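Local coordinates for protein alanine dehydrogenase/pyridine nucleotide transhydrogenase (Mycobacterium smegmatis str. MC2 155, PDB 3P2Y) that probably passes hydride between NADH and NADP as the alpha 1 subunit of a proton-pumping nicotinamide nucleotide transhydrogenase, at residues 25-30 / 38-43; 49-54 / 350-355. All blocks are in the same frame, centred on the assembly; numbering follows the deposited sequence. Where two conformers were deposited one is given.

Contact 1 (25-30 / 38-43)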
loop_
_atom_site.group_PDB
_atom_site.type_symbol
_atom_site.label_atom_id
_atom_site.label_comp_id
_atom_site.label_asym_id
_atom_site.label_seq_id
_atom_site.Cartn_x
_atom_site.Cartn_y
_atom_site.Cartn_z
ATOM N N ILE A 25 -33.274 0.217 16.562
ATOM C CA ILE A 25 -32.461 0.035 15.364
ATOM C C ILE A 25 -31.437 -1.076 15.656
ATOM O O ILE A 25 -30.741 -1.011 16.645
ATOM C CB ILE A 25 -31.720 1.349 15.014
ATOM C CG1 ILE A 25 -32.667 2.557 15.125
ATOM C CG2 ILE A 25 -31.042 1.244 13.632
ATOM C CD1 ILE A 25 -33.788 2.566 14.089
ATOM N N GLY A 26 -31.360 -2.095 14.802
ATOM C CA GLY A 26 -30.453 -3.251 15.031
ATOM C C GLY A 26 -29.308 -3.251 14.030
ATOM O O GLY A 26 -29.522 -2.993 12.850
ATOM N N VAL A 27 -28.086 -3.486 14.521
ATOM C CA VAL A 27 -26.899 -3.505 13.678
ATOM C C VAL A 27 -26.257 -4.887 13.815
ATOM O O VAL A 27 -25.686 -5.191 14.859
ATOM C CB VAL A 27 -25.851 -2.441 14.139
ATOM C CG1 VAL A 27 -24.630 -2.471 13.188
ATOM C CG2 VAL A 27 -26.453 -1.042 14.123
ATOM N N PRO A 28 -26.320 -5.731 12.769
ATOM C CA PRO A 28 -25.670 -7.040 12.838
ATOM C C PRO A 28 -24.171 -7.030 12.485
ATOM O O PRO A 28 -23.660 -6.087 11.841
ATOM C CB PRO A 28 -26.420 -7.884 11.791
ATOM C CG PRO A 28 -27.037 -6.904 10.858
ATOM C CD PRO A 28 -27.078 -5.535 11.525
ATOM N N ARG A 29 -23.480 -8.075 12.933
ATOM C CA ARG A 29 -22.146 -8.387 12.432
ATOM C C ARG A 29 -22.279 -8.889 10.998
ATOM O O ARG A 29 -23.171 -9.690 10.689
ATOM C CB ARG A 29 -21.505 -9.470 13.303
ATOM C CG ARG A 29 -20.120 -9.828 12.828
ATOM C CD ARG A 29 -19.531 -10.932 13.702
ATOM N NE ARG A 29 -18.368 -11.539 13.040
ATOM C CZ ARG A 29 -18.422 -12.559 12.156
ATOM N NH1 ARG A 29 -17.293 -13.035 11.623
ATOM N NH2 ARG A 29 -19.579 -13.124 11.798
ATOM N N GLU A 30 -21.434 -8.367 10.099
ATOM C CA GLU A 30 -21.408 -8.860 8.724
ATOM C C GLU A 30 -20.807 -10.258 8.657
ATOM O O GLU A 30 -19.709 -10.460 9.151
ATOM C CB GLU A 30 -20.604 -7.888 7.854
ATOM C CG GLU A 30 -21.349 -6.550 7.715
ATOM C CD GLU A 30 -22.677 -6.696 6.980
ATOM O OE1 GLU A 30 -22.704 -7.337 5.909
ATOM O OE2 GLU A 30 -23.691 -6.185 7.479
ATOM N N VAL A 38 -19.036 -2.447 9.067
ATOM C CA VAL A 38 -20.210 -2.560 9.958
ATOM C C VAL A 38 -21.134 -1.387 9.616
ATOM O O VAL A 38 -20.668 -0.307 9.283
ATOM C CB VAL A 38 -19.743 -2.506 11.472
ATOM C CG1 VAL A 38 -19.004 -1.195 11.798
ATOM C CG2 VAL A 38 -20.948 -2.710 12.425
ATOM N N ALA A 39 -22.459 -1.589 9.656
ATOM C CA ALA A 39 -23.364 -0.576 9.066
ATOM C C ALA A 39 -23.415 0.730 9.850
ATOM O O ALA A 39 -23.603 1.768 9.248
ATOM C CB ALA A 39 -24.788 -1.128 8.870
ATOM N N LEU A 40 -23.267 0.670 11.176
ATOM C CA LEU A 40 -23.127 1.895 11.962
ATOM C C LEU A 40 -21.848 1.823 12.780
ATOM O O LEU A 40 -21.514 0.763 13.316
ATOM C CB LEU A 40 -24.318 2.085 12.922
ATOM C CG LEU A 40 -25.722 2.197 12.319
ATOM C CD1 LEU A 40 -26.716 2.430 13.467
ATOM C CD2 LEU A 40 -25.797 3.356 11.265
ATOM N N VAL A 41 -21.139 2.960 12.866
ATOM C CA VAL A 41 -19.961 3.081 13.714
ATOM C C VAL A 41 -20.373 3.772 15.008
ATOM O O VAL A 41 -21.395 4.472 15.037
ATOM C CB VAL A 41 -18.820 3.924 13.022
ATOM C CG1 VAL A 41 -18.312 3.184 11.762
ATOM C CG2 VAL A 41 -19.295 5.337 12.679
ATOM N N PRO A 42 -19.572 3.618 16.069
ATOM C CA PRO A 42 -19.955 4.194 17.363
ATOM C C PRO A 42 -20.306 5.689 17.335
ATOM O O PRO A 42 -21.272 6.094 17.982
ATOM C CB PRO A 42 -18.720 3.911 18.241
ATOM C CG PRO A 42 -18.232 2.555 17.684
ATOM C CD PRO A 42 -18.315 2.849 16.176
ATOM N N LYS A 43 -19.572 6.507 16.573
ATOM C CA LYS A 43 -19.878 7.958 16.512
ATOM C C LYS A 43 -21.280 8.249 15.995
ATOM O O LYS A 43 -21.912 9.222 16.431
ATOM C CB LYS A 43 -18.877 8.738 15.622
ATOM C CG LYS A 43 -17.478 8.864 16.187
ATOM C CD LYS A 43 -16.576 9.500 15.100
ATOM C CE LYS A 43 -15.105 9.457 15.510
ATOM N NZ LYS A 43 -14.320 10.372 14.643
HETATM O O HOH W 1 -23.596 -4.316 9.730
#

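Contact 2 (49-54 / 350-355). With CA (calcium ion), chain D.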
loop_
_atom_site.group_PDB
_atom_site.type_symbol
_atom_site.label_atom_id
_atom_site.label_comp_id
_atom_site.label_asym_id
_atom_site.label_seq_id
_atom_site.Cartn_x
_atom_site.Cartn_y
_atom_site.Cartn_z
ATOM N N SER A 49 -28.603 7.596 19.561
ATOM C CA SER A 49 -28.933 7.500 20.984
ATOM C C SER A 49 -29.347 8.849 21.552
ATOM O O SER A 49 -30.324 8.935 22.308
ATOM C CB SER A 49 -27.750 6.971 21.790
ATOM O OG SER A 49 -27.516 5.614 21.464
ATOM N N ALA A 50 -28.584 9.884 21.194
ATOM C CA ALA A 50 -28.838 11.256 21.657
ATOM C C ALA A 50 -30.215 11.771 21.234
ATOM O O ALA A 50 -30.812 12.633 21.913
ATOM C CB ALA A 50 -27.740 12.193 21.155
ATOM N N ARG A 51 -30.713 11.268 20.107
ATOM C CA ARG A 51 -32.064 11.596 19.649
ATOM C C ARG A 51 -33.165 10.768 20.310
ATOM O O ARG A 51 -34.350 11.014 20.070
ATOM C CB ARG A 51 -32.163 11.453 18.136
ATOM C CG ARG A 51 -31.375 12.501 17.381
ATOM C CD ARG A 51 -31.095 12.029 15.979
ATOM N NE ARG A 51 -32.328 11.636 15.289
ATOM C CZ ARG A 51 -32.361 11.149 14.050
ATOM N NH1 ARG A 51 -31.228 10.983 13.380
ATOM N NH2 ARG A 51 -33.525 10.840 13.474
ATOM N N GLY A 52 -32.796 9.795 21.133
ATOM C CA GLY A 52 -33.792 8.974 21.842
ATOM C C GLY A 52 -34.087 7.604 21.247
ATOM O O GLY A 52 -34.856 6.828 21.824
ATOM N N LEU A 53 -33.477 7.291 20.101
ATOM C CA LEU A 53 -33.636 5.956 19.495
ATOM C C LEU A 53 -32.869 4.923 20.291
ATOM O O LEU A 53 -31.801 5.231 20.841
ATOM C CB LEU A 53 -33.139 5.961 18.054
ATOM C CG LEU A 53 -33.864 6.924 17.121
ATOM C CD1 LEU A 53 -32.995 7.324 15.932
ATOM C CD2 LEU A 53 -35.180 6.268 16.662
ATOM N N GLU A 54 -33.388 3.697 20.343
ATOM C CA GLU A 54 -32.645 2.591 20.972
ATOM C C GLU A 54 -31.847 1.882 19.880
ATOM O O GLU A 54 -32.334 1.717 18.756
ATOM C CB GLU A 54 -33.594 1.607 21.652
ATOM N N LEU A 350 -30.917 8.240 4.978
ATOM C CA LEU A 350 -32.144 7.630 4.456
ATOM C C LEU A 350 -33.095 7.344 5.609
ATOM O O LEU A 350 -34.298 7.604 5.516
ATOM C CB LEU A 350 -31.857 6.323 3.713
ATOM C CG LEU A 350 -33.104 5.519 3.285
ATOM C CD1 LEU A 350 -33.915 6.347 2.270
ATOM C CD2 LEU A 350 -32.733 4.152 2.698
ATOM N N LEU A 351 -32.560 6.796 6.691
ATOM C CA LEU A 351 -33.390 6.439 7.833
ATOM C C LEU A 351 -34.151 7.674 8.348
ATOM O O LEU A 351 -35.345 7.575 8.716
ATOM C CB LEU A 351 -32.516 5.837 8.940
ATOM C CG LEU A 351 -33.217 5.554 10.282
ATOM C CD1 LEU A 351 -34.369 4.542 10.088
ATOM C CD2 LEU A 351 -32.182 5.060 11.333
ATOM N N ASP A 352 -33.491 8.832 8.344
ATOM C CA ASP A 352 -34.118 10.071 8.826
ATOM C C ASP A 352 -35.357 10.429 8.004
ATOM O O ASP A 352 -36.285 11.065 8.539
ATOM C CB ASP A 352 -33.140 11.266 8.828
ATOM C CG ASP A 352 -32.099 11.195 9.957
ATOM O OD1 ASP A 352 -32.239 10.387 10.905
ATOM O OD2 ASP A 352 -31.121 11.961 9.883
ATOM N N LEU A 353 -35.380 10.046 6.720
ATOM C CA LEU A 353 -36.588 10.224 5.903
ATOM C C LEU A 353 -37.713 9.362 6.406
ATOM O O LEU A 353 -38.888 9.780 6.377
ATOM C CB LEU A 353 -36.362 9.859 4.432
ATOM C CG LEU A 353 -35.448 10.716 3.574
ATOM C CD1 LEU A 353 -35.610 10.297 2.113
ATOM C CD2 LEU A 353 -35.763 12.210 3.735
ATOM N N LEU A 354 -37.366 8.151 6.840
ATOM C CA LEU A 354 -38.352 7.149 7.222
ATOM C C LEU A 354 -38.896 7.354 8.621
ATOM O O LEU A 354 -39.959 6.817 8.950
ATOM C CB LEU A 354 -37.764 5.754 7.130
ATOM C CG LEU A 354 -37.026 5.410 5.838
ATOM C CD1 LEU A 354 -36.477 4.027 5.986
ATOM C CD2 LEU A 354 -37.921 5.504 4.586
ATOM N N LEU A 355 -38.174 8.097 9.450
ATOM C CA LEU A 355 -38.606 8.294 10.836
ATOM C C LEU A 355 -39.449 9.554 10.975
ATOM O O LEU A 355 -39.160 10.568 10.366
ATOM C CB LEU A 355 -37.399 8.380 11.784
ATOM C CG LEU A 355 -36.493 7.158 11.904
ATOM C CD1 LEU A 355 -35.248 7.521 12.719
ATOM C CD2 LEU A 355 -37.221 5.954 12.505
HETATM CA CA CA D . -37.753 12.469 9.663
HETATM O O HOH W 2 -39.079 12.493 7.677
HETATM O O HOH W 3 -36.446 12.049 11.476
#

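Contact 1 (25-30 / 38-43)
V38, at the start of the segment 38-43, lays its CG2 against CG1 of V27, 3.8 Å away, the two side chains crossing at about a right angle. The pair lies in the first beta-alpha-beta unit of the N-terminal domain, where strand 24-27 runs out into a loop before the chain returns to enter helix 42-50. The C-terminal end of the strand is thus covered by the connection that leads into its own crossover helix. V38 sends CG2 anti to its backbone N (chi1 is 59° for CG1), and this turns the methyl onto V27.

At A39 the link becomes polar and indirect. Its N donates to a water, which in turn donates to P28 O and to E30 OE2, so one molecule joins both segments, which share no direct hydrogen bond. The E30 carboxylate is held from elsewhere as well, by a salt bridge to K90 and by the backbone N atoms of V91 and N92.

L40 then turns back to the strand. Its CD1 packs on V27 CG2, while its other neighbours include V89 and A344 and T348 of helix 336-354. V27 divides its two methyls between the segment's apolar neighbours, CG1 on V38 and CG2 at 3.5 Å from L40 CD1.

Contact 2 (49-54 / 350-355)
R51 and D352 form a salt bridge in which both terminal guanidinium nitrogens hold one carboxylate oxygen. NH1 of R51 lies 2.7 Å from D352 OD1 and NH2 2.9 Å from the same atom. The N-H...O angles are 146° and 137°, so neither bond is straight. OD1 sits at the guanidinium edge, close to its plane. The carboxylate is turned 60° against that plane: NH1 meets OD1 on its syn side, whereas NH2 comes from above the carboxylate, and both arrive from the same face. The bend at chi3 of R51 brings the end of the chain to this oxygen.

Beside the ion pair, L53 and L355 reach toward each other tip to tip, CD1 to CD1 at 3.9 Å. L53 CD1 also lies over one guanidinium face, near its rim, and L355 CD1 approaches R51 NH2 obliquely from the same side, at 3.8 Å.

Further out, a calcium ion is bound at the end of helix 336-354. D352 O binds it at 2.3 Å and L355 O at 2.5 Å, with two waters as further ligands; one of these waters donates to L353 O. D352 therefore serves the metal with its backbone and R51 with its side chain. On the other segment, G52 closes helix 42-50 in a Schellman motif with positive phi, its N bonded to S49 O.

The contact thus joins the C-terminal ends of two helices from distant parts of the chain, next to strand 24-27 and near helix 367-372, which L353 and L354 touch.

How the contacts relate
From the N terminus, contact 1 comes first and closes a loop whose seven residues, 31-37, lie between its segments, within the connection from strand 24-27 to helix 42-50. Contact 2 opens at the far end of that helix and spans 295 residues, bringing the end of helix 336-354 back to the N-terminal domain. The two follow in series, neither nested nor crossed, and their centres lie 14 Å apart. They meet at I25, whose N makes a probable hydrogen bond to E54 O. Contact 1 holds the start of the beta-alpha-beta unit together, and contact 2 joins the far end of its helix to helix 336-354.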